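Local atomic coordinates of trichomaglin (Trichosanthes lepiniana, PDB entry 1SGL), a protein that probably cleaves RNA as an S-like ribonuclease of the T2 family. Residues W79-C90 / L97-H105; Y130-I141 / D153-V162. All blocks are in the same frame, centred on the assembly; numbering follows the deposited sequence.

Contact 1: W79-C90 / L97-H105; sequences WPTYRCALEQSC and LWGQQYEKH. With SO4 (sulfate ion), chain C; SO4 (sulfate ion), chain B.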
loop_
_atom_site.group_PDB
_atom_site.type_symbol
_atom_site.label_atom_id
_atom_site.label_comp_id
_atom_site.label_asym_id
_atom_site.label_seq_id
_atom_site.Cartn_x
_atom_site.Cartn_y
_atom_site.Cartn_z
ATOM N N TRP A 79 4.840 -0.146 7.069
ATOM C CA TRP A 79 4.157 1.038 6.565
ATOM C C TRP A 79 5.079 2.263 6.576
ATOM O O TRP A 79 4.683 3.333 7.026
ATOM C CB TRP A 79 2.928 1.294 7.437
ATOM C CG TRP A 79 1.838 2.109 6.811
ATOM C CD1 TRP A 79 1.979 3.143 5.933
ATOM C CD2 TRP A 79 0.446 2.023 7.107
ATOM N NE1 TRP A 79 0.757 3.712 5.667
ATOM C CE2 TRP A 79 -0.203 3.042 6.378
ATOM C CE3 TRP A 79 -0.320 1.182 7.923
ATOM C CZ2 TRP A 79 -1.582 3.242 6.440
ATOM C CZ3 TRP A 79 -1.684 1.380 7.985
ATOM C CH2 TRP A 79 -2.304 2.402 7.247
ATOM N N PRO A 80 6.322 2.121 6.079
ATOM C CA PRO A 80 7.240 3.263 6.071
ATOM C C PRO A 80 6.833 4.306 5.046
ATOM O O PRO A 80 5.929 4.077 4.246
ATOM C CB PRO A 80 8.570 2.622 5.709
ATOM C CG PRO A 80 8.136 1.591 4.696
ATOM C CD PRO A 80 6.916 0.970 5.370
ATOM N N THR A 81 7.496 5.457 5.077
ATOM C CA THR A 81 7.210 6.505 4.114
ATOM C C THR A 81 8.378 6.504 3.132
ATOM O O THR A 81 9.441 5.975 3.438
ATOM C CB THR A 81 7.083 7.897 4.789
ATOM O OG1 THR A 81 6.722 8.870 3.798
ATOM C CG2 THR A 81 8.401 8.315 5.421
ATOM N N TYR A 82 8.180 7.069 1.950
ATOM C CA TYR A 82 9.240 7.096 0.956
ATOM C C TYR A 82 9.624 8.521 0.580
ATOM O O TYR A 82 10.289 8.750 -0.430
ATOM C CB TYR A 82 8.822 6.282 -0.281
ATOM C CG TYR A 82 8.764 4.788 -0.003
ATOM C CD1 TYR A 82 9.924 4.067 0.274
ATOM C CD2 TYR A 82 7.546 4.111 0.047
ATOM C CE1 TYR A 82 9.874 2.712 0.599
ATOM C CE2 TYR A 82 7.485 2.755 0.372
ATOM C CZ TYR A 82 8.651 2.066 0.647
ATOM O OH TYR A 82 8.597 0.734 0.984
ATOM N N ARG A 83 9.206 9.466 1.418
ATOM C CA ARG A 83 9.497 10.888 1.241
ATOM C C ARG A 83 10.144 11.363 2.535
ATOM O O ARG A 83 9.981 10.741 3.582
ATOM C CB ARG A 83 8.212 11.692 1.034
ATOM C CG ARG A 83 7.270 11.123 0.005
ATOM C CD ARG A 83 5.996 11.945 -0.097
ATOM N NE ARG A 83 4.936 11.203 -0.774
ATOM C CZ ARG A 83 3.711 11.674 -1.003
ATOM N NH1 ARG A 83 3.385 12.902 -0.614
ATOM N NH2 ARG A 83 2.804 10.910 -1.602
ATOM N N CYS A 84 10.867 12.472 2.470
ATOM C CA CYS A 84 11.503 13.002 3.663
ATOM C C CYS A 84 10.761 14.205 4.203
ATOM O O CYS A 84 11.177 14.804 5.190
ATOM C CB CYS A 84 12.954 13.371 3.379
ATOM S SG CYS A 84 14.013 11.903 3.397
ATOM N N ALA A 85 9.657 14.548 3.554
ATOM C CA ALA A 85 8.848 15.680 3.975
ATOM C C ALA A 85 7.542 15.169 4.570
ATOM O O ALA A 85 7.172 14.016 4.357
ATOM C CB ALA A 85 8.565 16.585 2.777
ATOM N N LEU A 86 6.851 16.011 5.329
ATOM C CA LEU A 86 5.572 15.609 5.903
ATOM C C LEU A 86 4.561 15.615 4.757
ATOM O O LEU A 86 4.765 16.286 3.744
ATOM C CB LEU A 86 5.128 16.575 7.006
ATOM C CG LEU A 86 5.927 16.559 8.313
ATOM C CD1 LEU A 86 5.388 17.631 9.249
ATOM C CD2 LEU A 86 5.833 15.189 8.967
ATOM N N GLU A 87 3.479 14.870 4.919
ATOM C CA GLU A 87 2.466 14.777 3.878
ATOM C C GLU A 87 1.359 15.815 4.047
ATOM O O GLU A 87 0.905 16.090 5.159
ATOM C CB GLU A 87 1.856 13.369 3.875
ATOM C CG GLU A 87 2.879 12.236 3.948
ATOM C CD GLU A 87 3.020 11.470 2.643
ATOM O OE1 GLU A 87 3.831 10.521 2.591
ATOM O OE2 GLU A 87 2.319 11.814 1.670
ATOM N N GLN A 88 0.935 16.389 2.927
ATOM C CA GLN A 88 -0.139 17.371 2.931
ATOM C C GLN A 88 -1.403 16.621 3.350
ATOM O O GLN A 88 -1.821 15.675 2.677
ATOM C CB GLN A 88 -0.310 17.960 1.527
ATOM C CG GLN A 88 -1.397 19.012 1.426
ATOM C CD GLN A 88 -1.072 20.267 2.215
ATOM O OE1 GLN A 88 -1.945 21.108 2.449
ATOM N NE2 GLN A 88 0.190 20.406 2.622
ATOM N N SER A 89 -2.006 17.031 4.460
ATOM C CA SER A 89 -3.204 16.362 4.949
ATOM C C SER A 89 -4.424 17.285 4.964
ATOM O O SER A 89 -4.467 18.284 4.245
ATOM C CB SER A 89 -2.941 15.800 6.351
ATOM O OG SER A 89 -3.984 14.941 6.775
ATOM N N CYS A 90 -5.415 16.943 5.784
ATOM C CA CYS A 90 -6.641 17.727 5.885
ATOM C C CYS A 90 -6.414 19.078 6.572
ATOM O O CYS A 90 -5.668 19.170 7.549
ATOM C CB CYS A 90 -7.704 16.932 6.658
ATOM S SG CYS A 90 -8.025 15.247 6.026
ATOM N N LEU A 97 2.705 10.082 7.056
ATOM C CA LEU A 97 1.902 9.185 6.236
ATOM C C LEU A 97 0.726 8.537 6.966
ATOM O O LEU A 97 -0.414 8.659 6.524
ATOM C CB LEU A 97 2.792 8.098 5.632
ATOM C CG LEU A 97 2.111 7.106 4.687
ATOM C CD1 LEU A 97 1.595 7.836 3.442
ATOM C CD2 LEU A 97 3.101 6.018 4.301
ATOM N N TRP A 98 0.992 7.862 8.079
ATOM C CA TRP A 98 -0.070 7.197 8.826
ATOM C C TRP A 98 -1.205 8.152 9.177
ATOM O O TRP A 98 -2.383 7.789 9.097
ATOM C CB TRP A 98 0.476 6.575 10.116
ATOM C CG TRP A 98 1.754 5.817 9.936
ATOM C CD1 TRP A 98 2.141 5.099 8.835
ATOM C CD2 TRP A 98 2.822 5.704 10.881
ATOM N NE1 TRP A 98 3.384 4.556 9.037
ATOM C CE2 TRP A 98 3.827 4.910 10.285
ATOM C CE3 TRP A 98 3.028 6.197 12.177
ATOM C CZ2 TRP A 98 5.024 4.598 10.940
ATOM C CZ3 TRP A 98 4.220 5.884 12.830
ATOM C CH2 TRP A 98 5.200 5.095 12.209
ATOM N N GLY A 99 -0.839 9.370 9.569
ATOM C CA GLY A 99 -1.831 10.362 9.934
ATOM C C GLY A 99 -2.644 10.813 8.741
ATOM O O GLY A 99 -3.875 10.860 8.804
ATOM N N GLN A 100 -1.954 11.151 7.654
ATOM C CA GLN A 100 -2.619 11.597 6.444
ATOM C C GLN A 100 -3.597 10.544 5.921
ATOM O O GLN A 100 -4.728 10.876 5.554
ATOM C CB GLN A 100 -1.604 11.905 5.354
ATOM C CG GLN A 100 -2.262 12.282 4.041
ATOM C CD GLN A 100 -1.526 11.726 2.850
ATOM O OE1 GLN A 100 -1.238 10.532 2.796
ATOM N NE2 GLN A 100 -1.214 12.584 1.887
ATOM N N GLN A 101 -3.164 9.283 5.887
ATOM C CA GLN A 101 -4.024 8.207 5.400
ATOM C C GLN A 101 -5.253 8.062 6.268
ATOM O O GLN A 101 -6.365 7.889 5.761
ATOM C CB GLN A 101 -3.269 6.878 5.349
ATOM C CG GLN A 101 -2.261 6.811 4.224
ATOM C CD GLN A 101 -2.918 6.964 2.866
ATOM O OE1 GLN A 101 -3.791 6.187 2.504
ATOM N NE2 GLN A 101 -2.503 7.974 2.114
ATOM N N TYR A 102 -5.061 8.140 7.580
ATOM C CA TYR A 102 -6.189 8.018 8.490
ATOM C C TYR A 102 -7.202 9.158 8.348
ATOM O O TYR A 102 -8.404 8.916 8.256
ATOM C CB TYR A 102 -5.733 7.976 9.943
ATOM C CG TYR A 102 -6.922 8.018 10.872
ATOM C CD1 TYR A 102 -7.803 6.941 10.938
ATOM C CD2 TYR A 102 -7.227 9.170 11.610
ATOM C CE1 TYR A 102 -8.957 7.002 11.703
ATOM C CE2 TYR A 102 -8.389 9.243 12.379
ATOM C CZ TYR A 102 -9.249 8.151 12.418
ATOM O OH TYR A 102 -10.408 8.188 13.159
ATOM N N GLU A 103 -6.717 10.397 8.352
ATOM C CA GLU A 103 -7.601 11.553 8.251
ATOM C C GLU A 103 -8.274 11.674 6.878
ATOM O O GLU A 103 -9.475 11.909 6.779
ATOM C CB GLU A 103 -6.830 12.840 8.546
ATOM C CG GLU A 103 -6.231 12.935 9.946
ATOM C CD GLU A 103 -5.634 14.313 10.225
ATOM O OE1 GLU A 103 -4.967 14.875 9.325
ATOM O OE2 GLU A 103 -5.823 14.837 11.344
ATOM N N LYS A 104 -7.492 11.510 5.823
ATOM C CA LYS A 104 -8.019 11.633 4.475
ATOM C C LYS A 104 -8.941 10.489 4.040
ATOM O O LYS A 104 -9.914 10.720 3.317
ATOM C CB LYS A 104 -6.859 11.768 3.486
ATOM C CG LYS A 104 -7.266 12.227 2.101
ATOM C CD LYS A 104 -6.054 12.363 1.194
ATOM C CE LYS A 104 -6.465 12.760 -0.213
ATOM N NZ LYS A 104 -5.290 12.782 -1.137
ATOM N N HIS A 105 -8.665 9.267 4.493
ATOM C CA HIS A 105 -9.474 8.124 4.074
ATOM C C HIS A 105 -10.155 7.319 5.174
ATOM O O HIS A 105 -11.323 6.943 5.043
ATOM C CB HIS A 105 -8.616 7.173 3.235
ATOM C CG HIS A 105 -7.931 7.832 2.080
ATOM N ND1 HIS A 105 -8.620 8.489 1.085
ATOM C CD2 HIS A 105 -6.619 7.928 1.760
ATOM C CE1 HIS A 105 -7.761 8.964 0.198
ATOM N NE2 HIS A 105 -6.541 8.636 0.584
HETATM S S SO4 C . 5.097 7.810 0.201
HETATM O O1 SO4 C . 4.472 6.947 -0.820
HETATM O O2 SO4 C . 6.397 8.288 -0.302
HETATM O O3 SO4 C . 5.307 7.045 1.442
HETATM O O4 SO4 C . 4.215 8.957 0.472
HETATM S S SO4 B . -3.395 9.125 -1.331
HETATM O O1 SO4 B . -3.568 10.157 -2.369
HETATM O O2 SO4 B . -4.147 9.523 -0.128
HETATM O O3 SO4 B . -1.965 9.005 -1.003
HETATM O O4 SO4 B . -3.890 7.822 -1.821
#

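Contact 2: Y130-I141 / D153-V162; sequences YNVDKALEDAGI and DIVVAVESAV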
loop_
_atom_site.group_PDB
_atom_site.type_symbol
_atom_site.label_atom_id
_atom_site.label_comp_id
_atom_site.label_asym_id
_atom_site.label_seq_id
_atom_site.Cartn_x
_atom_site.Cartn_y
_atom_site.Cartn_z
ATOM N N TYR A 130 -3.373 -11.685 3.890
ATOM C CA TYR A 130 -3.319 -11.875 2.443
ATOM C C TYR A 130 -1.997 -11.280 1.987
ATOM O O TYR A 130 -1.959 -10.316 1.231
ATOM C CB TYR A 130 -4.494 -11.159 1.772
ATOM C CG TYR A 130 -5.844 -11.628 2.274
ATOM C CD1 TYR A 130 -6.615 -10.828 3.111
ATOM C CD2 TYR A 130 -6.338 -12.887 1.929
ATOM C CE1 TYR A 130 -7.843 -11.260 3.590
ATOM C CE2 TYR A 130 -7.572 -13.333 2.406
ATOM C CZ TYR A 130 -8.314 -12.512 3.234
ATOM O OH TYR A 130 -9.532 -12.935 3.700
ATOM N N ASN A 131 -0.907 -11.878 2.451
ATOM C CA ASN A 131 0.422 -11.376 2.153
ATOM C C ASN A 131 0.946 -11.636 0.743
ATOM O O ASN A 131 1.340 -12.756 0.401
ATOM C CB ASN A 131 1.412 -11.926 3.175
ATOM C CG ASN A 131 2.693 -11.141 3.207
ATOM O OD1 ASN A 131 3.364 -10.987 2.189
ATOM N ND2 ASN A 131 3.041 -10.623 4.380
ATOM N N VAL A 132 0.984 -10.578 -0.062
ATOM C CA VAL A 132 1.462 -10.709 -1.421
ATOM C C VAL A 132 2.958 -11.014 -1.484
ATOM O O VAL A 132 3.394 -11.735 -2.376
ATOM C CB VAL A 132 1.154 -9.443 -2.254
ATOM C CG1 VAL A 132 -0.351 -9.168 -2.231
ATOM C CG2 VAL A 132 1.926 -8.252 -1.708
ATOM N N ASP A 133 3.743 -10.489 -0.543
ATOM C CA ASP A 133 5.180 -10.749 -0.569
ATOM C C ASP A 133 5.461 -12.251 -0.467
ATOM O O ASP A 133 6.289 -12.790 -1.212
ATOM C CB ASP A 133 5.890 -10.001 0.562
ATOM C CG ASP A 133 5.841 -8.489 0.381
ATOM O OD1 ASP A 133 6.255 -7.997 -0.690
ATOM O OD2 ASP A 133 5.385 -7.794 1.312
ATOM N N LYS A 134 4.753 -12.918 0.440
ATOM C CA LYS A 134 4.910 -14.355 0.638
ATOM C C LYS A 134 4.482 -15.136 -0.614
ATOM O O LYS A 134 5.120 -16.117 -0.993
ATOM C CB LYS A 134 4.086 -14.807 1.844
ATOM C CG LYS A 134 4.392 -16.221 2.305
ATOM C CD LYS A 134 5.785 -16.317 2.924
ATOM C CE LYS A 134 5.980 -17.646 3.660
ATOM N NZ LYS A 134 7.204 -17.644 4.532
ATOM N N ALA A 135 3.406 -14.695 -1.254
ATOM C CA ALA A 135 2.927 -15.347 -2.464
ATOM C C ALA A 135 3.989 -15.285 -3.560
ATOM O O ALA A 135 4.329 -16.306 -4.163
ATOM C CB ALA A 135 1.654 -14.685 -2.945
ATOM N N LEU A 136 4.520 -14.093 -3.809
ATOM C CA LEU A 136 5.533 -13.927 -4.846
ATOM C C LEU A 136 6.789 -14.727 -4.555
ATOM O O LEU A 136 7.328 -15.377 -5.443
ATOM C CB LEU A 136 5.901 -12.455 -5.021
ATOM C CG LEU A 136 4.808 -11.509 -5.520
ATOM C CD1 LEU A 136 5.446 -10.151 -5.819
ATOM C CD2 LEU A 136 4.136 -12.068 -6.773
ATOM N N GLU A 137 7.259 -14.672 -3.314
ATOM C CA GLU A 137 8.449 -15.414 -2.931
ATOM C C GLU A 137 8.244 -16.913 -3.173
ATOM O O GLU A 137 9.146 -17.594 -3.658
ATOM C CB GLU A 137 8.783 -15.164 -1.458
ATOM C CG GLU A 137 9.942 -14.203 -1.221
ATOM C CD GLU A 137 9.658 -12.770 -1.664
ATOM O OE1 GLU A 137 9.544 -12.516 -2.892
ATOM O OE2 GLU A 137 9.554 -11.892 -0.772
ATOM N N ASP A 138 7.059 -17.419 -2.841
ATOM C CA ASP A 138 6.742 -18.834 -3.033
ATOM C C ASP A 138 6.823 -19.238 -4.498
ATOM O O ASP A 138 7.205 -20.366 -4.817
ATOM C CB ASP A 138 5.337 -19.154 -2.525
ATOM C CG ASP A 138 5.270 -19.248 -1.023
ATOM O OD1 ASP A 138 6.299 -18.998 -0.359
ATOM O OD2 ASP A 138 4.183 -19.569 -0.503
ATOM N N ALA A 139 6.448 -18.318 -5.382
ATOM C CA ALA A 139 6.476 -18.592 -6.809
ATOM C C ALA A 139 7.859 -18.361 -7.400
ATOM O O ALA A 139 8.098 -18.685 -8.554
ATOM C CB ALA A 139 5.456 -17.726 -7.525
ATOM N N GLY A 140 8.773 -17.808 -6.613
ATOM C CA GLY A 140 10.106 -17.547 -7.130
ATOM C C GLY A 140 10.229 -16.176 -7.782
ATOM O O GLY A 140 11.146 -15.922 -8.560
ATOM N N ILE A 141 9.286 -15.288 -7.486
ATOM C CA ILE A 141 9.329 -13.942 -8.035
ATOM C C ILE A 141 9.945 -13.061 -6.947
ATOM O O ILE A 141 9.323 -12.784 -5.917
ATOM C CB ILE A 141 7.913 -13.461 -8.416
ATOM C CG1 ILE A 141 7.331 -14.401 -9.482
ATOM C CG2 ILE A 141 7.965 -12.030 -8.965
ATOM C CD1 ILE A 141 5.937 -14.040 -9.939
ATOM N N ASP A 153 2.744 -13.942 -14.721
ATOM C CA ASP A 153 3.258 -14.756 -13.625
ATOM C C ASP A 153 2.938 -14.116 -12.281
ATOM O O ASP A 153 2.599 -14.807 -11.318
ATOM C CB ASP A 153 4.776 -14.935 -13.737
ATOM C CG ASP A 153 5.171 -16.029 -14.707
ATOM O OD1 ASP A 153 4.284 -16.587 -15.382
ATOM O OD2 ASP A 153 6.373 -16.339 -14.796
ATOM N N ILE A 154 3.061 -12.793 -12.220
ATOM C CA ILE A 154 2.795 -12.064 -10.990
ATOM C C ILE A 154 1.301 -12.067 -10.664
ATOM O O ILE A 154 0.914 -12.336 -9.530
ATOM C CB ILE A 154 3.319 -10.619 -11.095
ATOM C CG1 ILE A 154 4.826 -10.654 -11.359
ATOM C CG2 ILE A 154 3.003 -9.843 -9.817
ATOM C CD1 ILE A 154 5.474 -9.295 -11.497
ATOM N N VAL A 155 0.463 -11.797 -11.660
ATOM C CA VAL A 155 -0.974 -11.785 -11.427
ATOM C C VAL A 155 -1.466 -13.148 -10.949
ATOM O O VAL A 155 -2.229 -13.244 -9.990
ATOM C CB VAL A 155 -1.739 -11.391 -12.700
ATOM C CG1 VAL A 155 -3.240 -11.448 -12.453
ATOM C CG2 VAL A 155 -1.338 -9.996 -13.127
ATOM N N VAL A 156 -1.012 -14.207 -11.607
ATOM C CA VAL A 156 -1.427 -15.553 -11.238
ATOM C C VAL A 156 -1.002 -15.920 -9.821
ATOM O O VAL A 156 -1.727 -16.609 -9.098
ATOM C CB VAL A 156 -0.866 -16.600 -12.234
ATOM C CG1 VAL A 156 -1.127 -18.016 -11.715
ATOM C CG2 VAL A 156 -1.539 -16.425 -13.587
ATOM N N ALA A 157 0.177 -15.458 -9.425
ATOM C CA ALA A 157 0.677 -15.743 -8.095
ATOM C C ALA A 157 -0.235 -15.111 -7.035
ATOM O O ALA A 157 -0.629 -15.767 -6.066
ATOM C CB ALA A 157 2.102 -15.220 -7.957
ATOM N N VAL A 158 -0.576 -13.838 -7.224
ATOM C CA VAL A 158 -1.438 -13.142 -6.273
ATOM C C VAL A 158 -2.847 -13.718 -6.246
ATOM O O VAL A 158 -3.385 -13.980 -5.177
ATOM C CB VAL A 158 -1.520 -11.631 -6.577
ATOM C CG1 VAL A 158 -2.571 -10.975 -5.682
ATOM C CG2 VAL A 158 -0.163 -10.998 -6.355
ATOM N N GLU A 159 -3.445 -13.923 -7.415
ATOM C CA GLU A 159 -4.790 -14.482 -7.462
ATOM C C GLU A 159 -4.848 -15.861 -6.822
ATOM O O GLU A 159 -5.786 -16.162 -6.086
ATOM C CB GLU A 159 -5.292 -14.602 -8.898
ATOM C CG GLU A 159 -5.520 -13.291 -9.607
ATOM C CD GLU A 159 -5.886 -13.505 -11.055
ATOM O OE1 GLU A 159 -5.338 -14.450 -11.657
ATOM O OE2 GLU A 159 -6.701 -12.732 -11.603
ATOM N N SER A 160 -3.856 -16.702 -7.112
ATOM C CA SER A 160 -3.833 -18.053 -6.561
ATOM C C SER A 160 -3.704 -18.040 -5.051
ATOM O O SER A 160 -4.295 -18.871 -4.372
ATOM C CB SER A 160 -2.671 -18.867 -7.139
ATOM O OG SER A 160 -2.875 -19.136 -8.511
ATOM N N ALA A 161 -2.934 -17.093 -4.530
ATOM C CA ALA A 161 -2.713 -17.005 -3.096
ATOM C C ALA A 161 -3.788 -16.239 -2.314
ATOM O O ALA A 161 -4.158 -16.637 -1.212
ATOM C CB ALA A 161 -1.340 -16.392 -2.832
ATOM N N VAL A 162 -4.288 -15.151 -2.887
ATOM C CA VAL A 162 -5.293 -14.324 -2.227
ATOM C C VAL A 162 -6.724 -14.713 -2.591
ATOM O O VAL A 162 -7.654 -14.494 -1.808
ATOM C CB VAL A 162 -5.076 -12.830 -2.582
ATOM C CG1 VAL A 162 -6.194 -11.976 -2.008
ATOM C CG2 VAL A 162 -3.725 -12.369 -2.048
#

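Contact 1: W79-C90 / L97-H105
Trp79, the first residue beyond helix 72-78, meets Trp98 of helix 97-105 twice. Its carbonyl O accepts a nearly straight hydrogen bond from Trp98 NE1 (2.7 Å, N-H...O 167°), in the plane of the donor indole. Over one face of the Trp79 ring stands the edge of Trp98, CD1 leading, in an edge-to-face pair with the planes at 74°. With CG anti to the backbone N (chi1 -158°), the Trp79 indole swings toward the helix and takes Leu97 CD2 at its edge, 3.5 Å from Trp79 CD1. Leu97 CD2 also lies 3.4 Å from Pro80 O. Thr81 OG1 makes a weak hydrogen bond to O3 of the chain C sulfate, and Tyr82 N donates to the same oxygen at 2.9 Å. Arg83 NE lies close to another oxygen of this ion. Glu87 sits over a face of the Arg83 guanidinium, with Arg83 NH1 and Glu87 OE2 2.7 Å apart; the oxygen is well out of the plane, and the bridge rests on charge alone.

Helix 97-105 carries Lys104 and His105 of the Lys-His-Gly-Thr-Cys signature of the second conserved active-site segment of T2 ribonucleases, and Gln101 stands where relatives usually have a glutamate. His105 NE2 and Gln101 NE2 bind the chain B sulfate, which probably marks a phosphate site.

At Gln88 the backbone O receives Gln100 NE2 at 3.2 Å, in the plane of the donor amide. Gln100 OE1 accepts in turn from Gln101 NE2, making Gln100 a second-shell support of the sulfate site. A leucine in place of Gln100 would probably leave Gln88 O without this donor and the Gln101 amide freer to turn. Ser89 OG donates to Glu103 OE1 (2.7 Å), and Glu103 OE2 is held by Phe63 N. Cys90, disulfide-bonded to Cys57, lays its SG against Glu103 CB.

Contact 2: Y130-I141 / D153-V162
Leu136 and Ile154 cross obliquely, with Leu136 CD2 3.9 Å from Ile154 CG2. Leu136 CD2 also rests on Ala157 CB at 3.9 Å and, more loosely, on Val158 CG2, so one branch of the leucine touches three residues of the facing helix. A chi1 of -64°, with CG anti to the carbonyl carbon, brings CD2 of Leu136 against helix 153-162. Ile141 packs beside it, nearer the start of helix 153-162: its CD1 meets Ile154 CG1 at 3.8 Å and the backbone O of Asp153 at 3.7 Å.

This is plain helix-helix packing within the T2 ribonuclease fold. The axes approach to 8.8 Å and their directions differ by 120°, and the small residues Ala135, Ala157 and Ala161 line the crossing. Ala135 CB and Ala161 CB are pressed to 3.4 Å, tighter than usual for two methyls. Val132 and Val158 face each other more loosely, and both also touch Leu181 of strand 176-184, which puts the pair against the central sheet.

Helix 132-139 is capped at its start by Asn131, whose OD1 accepts from Lys134 N. It ends in a Schellman motif at Gly140, and this turn delivers Ile141 to the helix 153-162 surface. At the far end Tyr130 and Val162 cross at about a right angle, Tyr130 CD2 lying 4.0 Å from Val162 CG1, and Pro189 touches both side chains.

Overall arrangement
Contact 1 closes before contact 2 opens along the chain, and helix 116-129 lies between them in sequence. Their centres are 27 Å apart on opposite sides of the chain's centre, and the nearest atoms stay about 9 Å apart without touching. Both lean on strand 40-47 of the antiparallel sheet, contact 1 through Ile42 and His43, contact 2 through Phe40. Helix 116-129 also connects them: Phe120 packs on Trp79 and Trp98, and Tyr130 follows directly after its end. Thus 79-90/97-105 builds the sulfate-binding, probably catalytic side of this T2-type ribonuclease, whereas 130-141/153-162 packs a helix pair against the sheet away from it.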